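Local coordinates for aspartokinase (Synechocystis, PDB 3L76), which probably phosphorylates the beta-carboxyl group of L-aspartate with ATP, the first step towards lysine and threonine, and carries ACT domains that bind these two amino acids, at residues Val273-Lys287 / Ala326-Arg338. Numbering follows the deposited sequence.
Sequences VALLRVPDRPGVASK and AEAVTSAIAPALR. With THR (threonine), chain C; SO4 (sulfate ion), chain G.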
loop_
_atom_site.group_PDB
_atom_site.type_symbol
_atom_site.label_atom_id
_atom_site.label_comp_id
_atom_site.label_asym_id
_atom_site.label_seq_id
_atom_site.Cartn_x
_atom_site.Cartn_y
_atom_site.Cartn_z
ATOM N N VAL A 273 -43.047 -19.516 35.655
ATOM C CA VAL A 273 -43.308 -19.409 37.070
ATOM C C VAL A 273 -42.600 -18.160 37.605
ATOM O O VAL A 273 -41.426 -17.944 37.345
ATOM C CB VAL A 273 -42.807 -20.634 37.851
ATOM C CG1 VAL A 273 -43.155 -20.481 39.298
ATOM C CG2 VAL A 273 -43.406 -21.926 37.295
ATOM N N ALA A 274 -43.317 -17.330 38.350
ATOM C CA ALA A 274 -42.689 -16.185 38.995
ATOM C C ALA A 274 -43.000 -16.175 40.494
ATOM O O ALA A 274 -44.134 -16.439 40.913
ATOM C CB ALA A 274 -43.145 -14.874 38.327
ATOM N N LEU A 275 -41.971 -15.911 41.291
ATOM C CA LEU A 275 -42.127 -15.591 42.703
ATOM C C LEU A 275 -42.070 -14.082 42.875
ATOM O O LEU A 275 -41.044 -13.469 42.615
ATOM C CB LEU A 275 -41.005 -16.219 43.516
ATOM C CG LEU A 275 -41.461 -17.275 44.519
ATOM C CD1 LEU A 275 -40.290 -17.699 45.379
ATOM C CD2 LEU A 275 -42.612 -16.742 45.378
ATOM N N LEU A 276 -43.178 -13.492 43.307
ATOM C CA LEU A 276 -43.290 -12.045 43.451
ATOM C C LEU A 276 -42.968 -11.571 44.865
ATOM O O LEU A 276 -43.268 -12.260 45.842
ATOM C CB LEU A 276 -44.715 -11.613 43.117
ATOM C CG LEU A 276 -45.266 -12.015 41.758
ATOM C CD1 LEU A 276 -46.736 -11.670 41.690
ATOM C CD2 LEU A 276 -44.478 -11.339 40.635
ATOM N N ARG A 277 -42.369 -10.389 44.956
ATOM C CA ARG A 277 -42.180 -9.687 46.226
ATOM C C ARG A 277 -41.484 -10.537 47.279
ATOM O O ARG A 277 -41.941 -10.644 48.419
ATOM C CB ARG A 277 -43.519 -9.186 46.769
ATOM C CG ARG A 277 -43.379 -8.060 47.775
ATOM C CD ARG A 277 -44.696 -7.356 47.974
ATOM N NE ARG A 277 -44.545 -6.121 48.728
ATOM C CZ ARG A 277 -45.559 -5.463 49.271
ATOM N NH1 ARG A 277 -46.798 -5.925 49.156
ATOM N NH2 ARG A 277 -45.335 -4.346 49.931
ATOM N N VAL A 278 -40.384 -11.149 46.883
ATOM C CA VAL A 278 -39.570 -11.933 47.789
ATOM C C VAL A 278 -38.559 -10.955 48.418
ATOM O O VAL A 278 -38.340 -9.869 47.885
ATOM C CB VAL A 278 -38.892 -13.096 46.996
ATOM C CG1 VAL A 278 -37.540 -12.671 46.469
ATOM C CG2 VAL A 278 -38.763 -14.332 47.838
ATOM N N PRO A 279 -37.963 -11.314 49.569
ATOM C CA PRO A 279 -37.010 -10.385 50.202
ATOM C C PRO A 279 -35.736 -10.187 49.377
ATOM O O PRO A 279 -35.186 -11.151 48.834
ATOM C CB PRO A 279 -36.674 -11.072 51.542
ATOM C CG PRO A 279 -37.807 -12.017 51.793
ATOM C CD PRO A 279 -38.269 -12.471 50.432
ATOM N N ASP A 280 -35.264 -8.948 49.292
ATOM C CA ASP A 280 -34.049 -8.658 48.531
ATOM C C ASP A 280 -32.797 -8.748 49.383
ATOM O O ASP A 280 -32.223 -7.733 49.764
ATOM C CB ASP A 280 -34.125 -7.275 47.876
ATOM C CG ASP A 280 -32.882 -6.951 47.054
ATOM O OD1 ASP A 280 -32.162 -7.891 46.635
ATOM O OD2 ASP A 280 -32.624 -5.755 46.825
ATOM N N ARG A 281 -32.370 -9.970 49.667
ATOM C CA ARG A 281 -31.186 -10.202 50.473
ATOM C C ARG A 281 -30.474 -11.459 49.985
ATOM O O ARG A 281 -31.082 -12.294 49.330
ATOM C CB ARG A 281 -31.581 -10.371 51.940
ATOM C CG ARG A 281 -32.550 -11.516 52.186
ATOM C CD ARG A 281 -32.715 -11.821 53.673
ATOM N NE ARG A 281 -33.652 -12.925 53.873
ATOM C CZ ARG A 281 -34.863 -12.806 54.408
ATOM N NH1 ARG A 281 -35.298 -11.627 54.837
ATOM N NH2 ARG A 281 -35.635 -13.877 54.518
ATOM N N PRO A 282 -29.183 -11.603 50.313
ATOM C CA PRO A 282 -28.455 -12.816 49.937
ATOM C C PRO A 282 -29.154 -14.090 50.417
ATOM O O PRO A 282 -29.692 -14.128 51.526
ATOM C CB PRO A 282 -27.110 -12.645 50.654
ATOM C CG PRO A 282 -26.949 -11.192 50.797
ATOM C CD PRO A 282 -28.326 -10.657 51.044
ATOM N N GLY A 283 -29.149 -15.118 49.576
ATOM C CA GLY A 283 -29.666 -16.418 49.955
ATOM C C GLY A 283 -31.006 -16.781 49.349
ATOM O O GLY A 283 -31.339 -17.957 49.239
ATOM N N VAL A 284 -31.783 -15.776 48.961
ATOM C CA VAL A 284 -33.115 -16.021 48.439
ATOM C C VAL A 284 -33.085 -16.833 47.138
ATOM O O VAL A 284 -33.664 -17.925 47.066
ATOM C CB VAL A 284 -33.884 -14.721 48.227
ATOM C CG1 VAL A 284 -35.293 -15.028 47.766
ATOM C CG2 VAL A 284 -33.921 -13.924 49.514
ATOM N N ALA A 285 -32.411 -16.320 46.111
ATOM C CA ALA A 285 -32.391 -17.035 44.834
ATOM C C ALA A 285 -31.753 -18.396 45.026
ATOM O O ALA A 285 -32.241 -19.392 44.498
ATOM C CB ALA A 285 -31.664 -16.239 43.751
ATOM N N SER A 286 -30.671 -18.432 45.801
ATOM C CA SER A 286 -30.017 -19.686 46.142
ATOM C C SER A 286 -31.018 -20.757 46.589
ATOM O O SER A 286 -31.058 -21.843 46.018
ATOM C CB SER A 286 -28.979 -19.466 47.233
ATOM O OG SER A 286 -28.267 -20.661 47.481
ATOM N N LYS A 287 -31.840 -20.441 47.589
ATOM C CA LYS A 287 -32.794 -21.415 48.123
ATOM C C LYS A 287 -33.852 -21.849 47.116
ATOM O O LYS A 287 -34.117 -23.035 46.971
ATOM C CB LYS A 287 -33.478 -20.931 49.409
ATOM C CG LYS A 287 -34.499 -21.942 49.919
ATOM C CD LYS A 287 -34.791 -21.798 51.397
ATOM C CE LYS A 287 -35.160 -23.149 52.020
ATOM N NZ LYS A 287 -34.014 -24.115 52.041
ATOM N N ALA A 326 -43.386 -27.571 38.595
ATOM C CA ALA A 326 -42.591 -26.407 38.954
ATOM C C ALA A 326 -43.344 -25.430 39.872
ATOM O O ALA A 326 -42.759 -24.859 40.793
ATOM C CB ALA A 326 -42.091 -25.707 37.690
ATOM N N GLU A 327 -44.636 -25.250 39.610
ATOM C CA GLU A 327 -45.472 -24.373 40.417
ATOM C C GLU A 327 -45.630 -24.914 41.837
ATOM O O GLU A 327 -45.487 -24.179 42.821
ATOM C CB GLU A 327 -46.847 -24.203 39.765
ATOM C CG GLU A 327 -47.850 -23.413 40.620
ATOM C CD GLU A 327 -49.241 -23.333 39.995
ATOM O OE1 GLU A 327 -50.039 -22.469 40.432
ATOM O OE2 GLU A 327 -49.537 -24.128 39.068
ATOM N N ALA A 328 -45.920 -26.207 41.937
ATOM C CA ALA A 328 -46.132 -26.831 43.231
ATOM C C ALA A 328 -44.899 -26.696 44.125
ATOM O O ALA A 328 -45.008 -26.281 45.275
ATOM C CB ALA A 328 -46.530 -28.295 43.060
ATOM N N VAL A 329 -43.731 -27.038 43.590
ATOM C CA VAL A 329 -42.482 -26.955 44.344
ATOM C C VAL A 329 -42.205 -25.529 44.791
ATOM O O VAL A 329 -41.825 -25.287 45.938
ATOM C CB VAL A 329 -41.278 -27.414 43.513
ATOM C CG1 VAL A 329 -40.030 -27.400 44.379
ATOM C CG2 VAL A 329 -41.531 -28.800 42.936
ATOM N N THR A 330 -42.380 -24.589 43.869
ATOM C CA THR A 330 -42.209 -23.178 44.176
ATOM C C THR A 330 -43.193 -22.744 45.265
ATOM O O THR A 330 -42.808 -22.069 46.221
ATOM C CB THR A 330 -42.347 -22.293 42.904
ATOM O OG1 THR A 330 -41.386 -22.709 41.914
ATOM C CG2 THR A 330 -42.119 -20.816 43.235
ATOM N N SER A 331 -44.454 -23.155 45.135
ATOM C CA SER A 331 -45.469 -22.831 46.135
ATOM C C SER A 331 -45.093 -23.315 47.527
ATOM O O SER A 331 -45.561 -22.761 48.528
ATOM C CB SER A 331 -46.843 -23.384 45.746
ATOM O OG SER A 331 -47.455 -22.580 44.747
ATOM N N ALA A 332 -44.233 -24.328 47.589
ATOM C CA ALA A 332 -43.878 -24.928 48.870
ATOM C C ALA A 332 -42.643 -24.297 49.523
ATOM O O ALA A 332 -42.546 -24.219 50.743
ATOM C CB ALA A 332 -43.705 -26.431 48.716
ATOM N N ILE A 333 -41.699 -23.854 48.708
ATOM C CA ILE A 333 -40.536 -23.139 49.219
ATOM C C ILE A 333 -40.922 -21.742 49.717
ATOM O O ILE A 333 -40.414 -21.264 50.733
ATOM C CB ILE A 333 -39.473 -22.959 48.134
ATOM C CG1 ILE A 333 -39.239 -24.274 47.392
ATOM C CG2 ILE A 333 -38.189 -22.432 48.744
ATOM C CD1 ILE A 333 -38.437 -24.105 46.128
ATOM N N ALA A 334 -41.830 -21.098 48.990
ATOM C CA ALA A 334 -42.204 -19.708 49.249
ATOM C C ALA A 334 -42.398 -19.316 50.726
ATOM O O ALA A 334 -41.791 -18.354 51.189
ATOM C CB ALA A 334 -43.440 -19.309 48.410
ATOM N N PRO A 335 -43.263 -20.034 51.461
ATOM C CA PRO A 335 -43.499 -19.641 52.859
ATOM C C PRO A 335 -42.209 -19.496 53.672
ATOM O O PRO A 335 -42.127 -18.644 54.554
ATOM C CB PRO A 335 -44.364 -20.782 53.403
ATOM C CG PRO A 335 -45.080 -21.292 52.203
ATOM C CD PRO A 335 -44.096 -21.183 51.064
ATOM N N ALA A 336 -41.204 -20.297 53.353
ATOM C CA ALA A 336 -39.911 -20.207 54.028
ATOM C C ALA A 336 -39.163 -18.901 53.754
ATOM O O ALA A 336 -38.182 -18.607 54.428
ATOM C CB ALA A 336 -39.032 -21.400 53.658
ATOM N N LEU A 337 -39.608 -18.129 52.764
ATOM C CA LEU A 337 -38.972 -16.842 52.462
ATOM C C LEU A 337 -39.702 -15.663 53.120
ATOM O O LEU A 337 -39.387 -14.508 52.850
ATOM C CB LEU A 337 -38.904 -16.615 50.949
ATOM C CG LEU A 337 -37.753 -17.094 50.052
ATOM C CD1 LEU A 337 -36.840 -18.103 50.712
ATOM C CD2 LEU A 337 -38.295 -17.632 48.729
ATOM N N ARG A 338 -40.671 -15.960 53.981
ATOM C CA ARG A 338 -41.522 -14.916 54.569
ATOM C C ARG A 338 -41.192 -14.538 56.025
ATOM O O ARG A 338 -40.386 -15.180 56.684
ATOM C CB ARG A 338 -43.006 -15.313 54.466
ATOM C CG ARG A 338 -43.446 -15.710 53.066
ATOM C CD ARG A 338 -44.950 -15.901 53.006
ATOM N NE ARG A 338 -45.417 -16.209 51.657
ATOM C CZ ARG A 338 -46.197 -17.241 51.335
ATOM N NH1 ARG A 338 -46.615 -18.111 52.255
ATOM N NH2 ARG A 338 -46.563 -17.410 50.076
HETATM N N THR C . -31.136 -10.586 46.233
HETATM C CA THR C . -31.619 -11.970 46.329
HETATM C C THR C . -30.472 -12.969 46.446
HETATM O O THR C . -29.293 -12.580 46.390
HETATM C CB THR C . -32.534 -12.347 45.147
HETATM O OG1 THR C . -31.801 -12.256 43.914
HETATM C CG2 THR C . -33.717 -11.390 45.088
HETATM O OXT THR C . -30.717 -14.168 46.629
HETATM S S SO4 G . -41.557 -3.974 49.848
HETATM O O1 SO4 G . -41.505 -3.353 48.559
HETATM O O2 SO4 G . -41.308 -5.396 49.928
HETATM O O3 SO4 G . -40.505 -3.329 50.602
HETATM O O4 SO4 G . -42.902 -3.838 50.314
HETATM O O HOH W 1 -37.682 -15.517 56.276
HETATM O O HOH W 2 -38.425 -12.571 55.235
#
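Strand 273-276 and helix 326-333 run nearly parallel, 15° apart, with Val273 and Leu275 turned to Ala326, Thr330 and Ala334. They belong to an ACT domain, whose helices pack on one face of an antiparallel sheet. No hydrogen bond joins the two segments directly. Val273 has CG1 anti to its backbone N (chi1 -178°), against Thr330, and this leaves CG2 4.0 Å from Ala326 CB. The Thr330 hydroxyl turns back to its own helix, OG1 donating to Ala326 O at 2.8 Å. Its methyl CG2 meets Leu275 CG. Beyond the helix, Leu337 fills the space between strand and helix 284-294. Its CD2 touches Val278 CG2 and Leu275 CD1, and its CG lies 3.9 Å from Val284 CG1. Lys287 and Ile333 pass each other in opposite directions, CG of the lysine touching CG2 of the isoleucine.

Past the strand, Asp280 to Gly283 and the first turn of helix 284-294 bind a threonine. Asp280 OD1 accepts from the ligand N at 2.9 Å. Ala285 N donates to its OXT at 2.8 Å, so the ligand carboxylate sits at the helix N-terminus. Asn557, Gln304 and Ile558 complete the site. At the corner of the strand, Arg277 extends to a sulfate ion, probably from the crystallisation liquor. Arg277 NH2 donates to sulfate O4, and NE adds a weak bond to the same oxygen. A methionine here has neither the charge nor the two donors, and the sulfate would probably be held less firmly. At the outer edge, water 2 accepts from Arg281 NH2 and donates to Leu337 O, 3.2 Å from each.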